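Local coordinates for protein (lectin) (PDB 1B2P), which probably binds mannose, as a bulb-type lectin of bluebell, at residues 75-78 / 79-83. Residues are numbered along the deposited sequence; the frame is centred on the assembly and turned at random.
Sequences VITN and ENVTV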
ATOM      1  N   VAL A  75       2.427 -18.050  21.126  1.00 14.23           N
ATOM      2  CA  VAL A  75       1.159 -18.422  20.568  1.00 14.35           C
ATOM      3  C   VAL A  75       0.265 -18.999  21.779  1.00 16.30           C
ATOM      4  O   VAL A  75       0.844 -19.770  22.500  1.00 17.23           O
ATOM      5  CB  VAL A  75       1.371 -19.591  19.560  1.00 15.44           C
ATOM      6  CG1 VAL A  75       0.052 -20.095  19.033  1.00 15.64           C
ATOM      7  CG2 VAL A  75       2.277 -19.141  18.385  1.00 17.98           C
ATOM      8  N   ILE A  76      -0.852 -18.348  21.838  1.00 16.26           N
ATOM      9  CA  ILE A  76      -1.672 -18.599  23.061  1.00 19.12           C
ATOM     10  C   ILE A  76      -3.041 -19.022  22.591  1.00 19.21           C
ATOM     11  O   ILE A  76      -3.620 -18.533  21.640  1.00 19.00           O
ATOM     12  CB  ILE A  76      -1.855 -17.281  23.854  1.00 21.23           C
ATOM     13  CG1 ILE A  76      -0.534 -16.715  24.300  1.00 24.11           C
ATOM     14  CG2 ILE A  76      -2.784 -17.612  25.061  1.00 26.47           C
ATOM     15  CD1 ILE A  76      -0.685 -15.311  24.950  1.00 27.08           C
ATOM     16  N   THR A  77      -3.663 -20.068  23.249  1.00 21.49           N
ATOM     17  CA  THR A  77      -4.984 -20.469  22.762  1.00 21.44           C
ATOM     18  C   THR A  77      -6.150 -19.668  23.341  1.00 22.25           C
ATOM     19  O   THR A  77      -5.883 -18.885  24.227  1.00 23.88           O
ATOM     20  CB  THR A  77      -5.229 -21.965  23.191  1.00 22.90           C
ATOM     21  OG1 THR A  77      -5.403 -21.968  24.622  1.00 24.13           O
ATOM     22  CG2 THR A  77      -4.018 -22.818  22.853  1.00 19.41           C
ATOM     23  N   ASN A  78      -7.356 -19.985  22.932  1.00 24.86           N
ATOM     24  CA  ASN A  78      -8.512 -19.235  23.492  1.00 29.76           C
ATOM     25  C   ASN A  78      -8.821 -19.688  24.896  1.00 29.80           C
ATOM     26  O   ASN A  78      -9.708 -19.050  25.499  1.00 34.09           O
ATOM     27  CB  ASN A  78      -9.776 -19.343  22.652  1.00 29.43           C
ATOM     28  CG  ASN A  78     -10.299 -20.772  22.405  1.00 30.87           C
ATOM     29  OD1 ASN A  78     -11.129 -20.957  21.493  1.00 35.67           O
ATOM     30  ND2 ASN A  78      -9.816 -21.726  23.128  1.00 26.37           N
ATOM     31  N   GLU A  79      -8.110 -20.599  25.511  1.00 30.78           N
ATOM     32  CA  GLU A  79      -8.151 -20.874  26.935  1.00 33.83           C
ATOM     33  C   GLU A  79      -6.945 -20.373  27.673  1.00 34.16           C
ATOM     34  O   GLU A  79      -6.600 -20.720  28.806  1.00 34.06           O
ATOM     35  CB  GLU A  79      -8.297 -22.409  27.182  1.00 34.68           C
ATOM     36  CG  GLU A  79      -9.476 -23.053  26.486  1.00 39.79           C
ATOM     37  CD  GLU A  79     -10.783 -22.710  27.200  1.00 43.26           C
ATOM     38  OE1 GLU A  79     -10.751 -22.542  28.446  1.00 44.25           O
ATOM     39  OE2 GLU A  79     -11.820 -22.552  26.528  1.00 44.26           O
ATOM     40  N   ASN A  80      -6.192 -19.487  26.953  1.00 29.63           N
ATOM     41  CA  ASN A  80      -5.012 -18.854  27.522  1.00 32.22           C
ATOM     42  C   ASN A  80      -3.985 -19.864  27.955  1.00 30.47           C
ATOM     43  O   ASN A  80      -3.245 -19.665  28.920  1.00 33.38           O
ATOM     44  CB  ASN A  80      -5.423 -17.953  28.694  1.00 36.57           C
ATOM     45  CG  ASN A  80      -6.152 -16.721  28.225  1.00 42.04           C
ATOM     46  OD1 ASN A  80      -6.285 -15.869  29.146  1.00 49.46           O
ATOM     47  ND2 ASN A  80      -6.581 -16.454  27.005  1.00 38.97           N
ATOM     48  N   VAL A  81      -3.804 -20.958  27.209  1.00 28.11           N
ATOM     49  CA  VAL A  81      -2.679 -21.832  27.356  1.00 26.76           C
ATOM     50  C   VAL A  81      -1.567 -21.417  26.335  1.00 25.06           C
ATOM     51  O   VAL A  81      -1.935 -21.320  25.158  1.00 24.20           O
ATOM     52  CB  VAL A  81      -3.075 -23.301  27.001  1.00 29.75           C
ATOM     53  CG1 VAL A  81      -1.854 -24.196  27.068  1.00 30.75           C
ATOM     54  CG2 VAL A  81      -4.196 -23.733  27.958  1.00 32.91           C
ATOM     55  N   THR A  82      -0.376 -21.211  26.794  1.00 25.15           N
ATOM     56  CA  THR A  82       0.696 -20.859  25.828  1.00 24.51           C
ATOM     57  C   THR A  82       1.191 -22.184  25.246  1.00 26.32           C
ATOM     58  O   THR A  82       1.677 -23.089  25.928  1.00 27.87           O
ATOM     59  CB  THR A  82       1.839 -20.145  26.554  1.00 26.73           C
ATOM     60  OG1 THR A  82       1.261 -18.910  27.054  1.00 28.36           O
ATOM     61  CG2 THR A  82       3.029 -19.858  25.646  1.00 28.84           C
ATOM     62  N   VAL A  83       1.185 -22.329  23.921  1.00 21.55           N
ATOM     63  CA  VAL A  83       1.609 -23.526  23.293  1.00 20.00           C
ATOM     64  C   VAL A  83       2.940 -23.449  22.571  1.00 21.24           C
ATOM     65  O   VAL A  83       3.628 -24.403  22.263  1.00 20.81           O
ATOM     66  CB  VAL A  83       0.595 -24.069  22.303  1.00 21.94           C
ATOM     67  CG1 VAL A  83      -0.709 -24.484  23.004  1.00 22.67           C
ATOM     68  CG2 VAL A  83       0.232 -23.079  21.166  1.00 22.52           C
TER
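T77 does most of the work in closing this tight hairpin: its backbone bonds N80 and V81, its hydroxyl E79 and V81. Its O takes the N-H of N80 at 2.8 Å, closing a type I turn from T77 to N80; the donor stands well above the carbonyl plane, off the lone-pair directions. Its own N-H goes to V81 O at 2.9 Å and is fairly straight, 162° at the hydrogen. OG1 of T77 is the second acceptor here. With chi1 at 70° it sits between the backbone N and the carbonyl carbon and faces into the loop, where it receives two amides, E79 N and V81 N, each 3.2 Å away. The bond from E79 N makes an ST turn, and the one from V81 N ties the chain leaving the turn to the same oxygen. A weak hydrogen bond from R64 NH1, on the adjoining strand 64-67, also reaches T77 O.

Further along, V83 N donates to V75 O at 2.9 Å, and the CA-H of T82 makes a CA-H...O contact with the same oxygen. Between these bonded pairs, I76 and T82 form an antiparallel non-hydrogen-bonded pair with side chains on one face; CG2 of I76 also extends forward to N80 CA at 3.5 Å. V83 uses both methyls: CG2 meets V75 CG1, and CG1 lies 3.7 Å from T77 CG2. V75 and T77 rest in turn on C63, half of the disulfide with C40.

N80 has left-handed backbone angles after the type I turn. With the bond from T77 N to V81 O, this is a type I turn with a G1 beta bulge, linking strands 73-76 and 82-85 of one four-stranded sheet of the bulb-lectin beta-prism II fold.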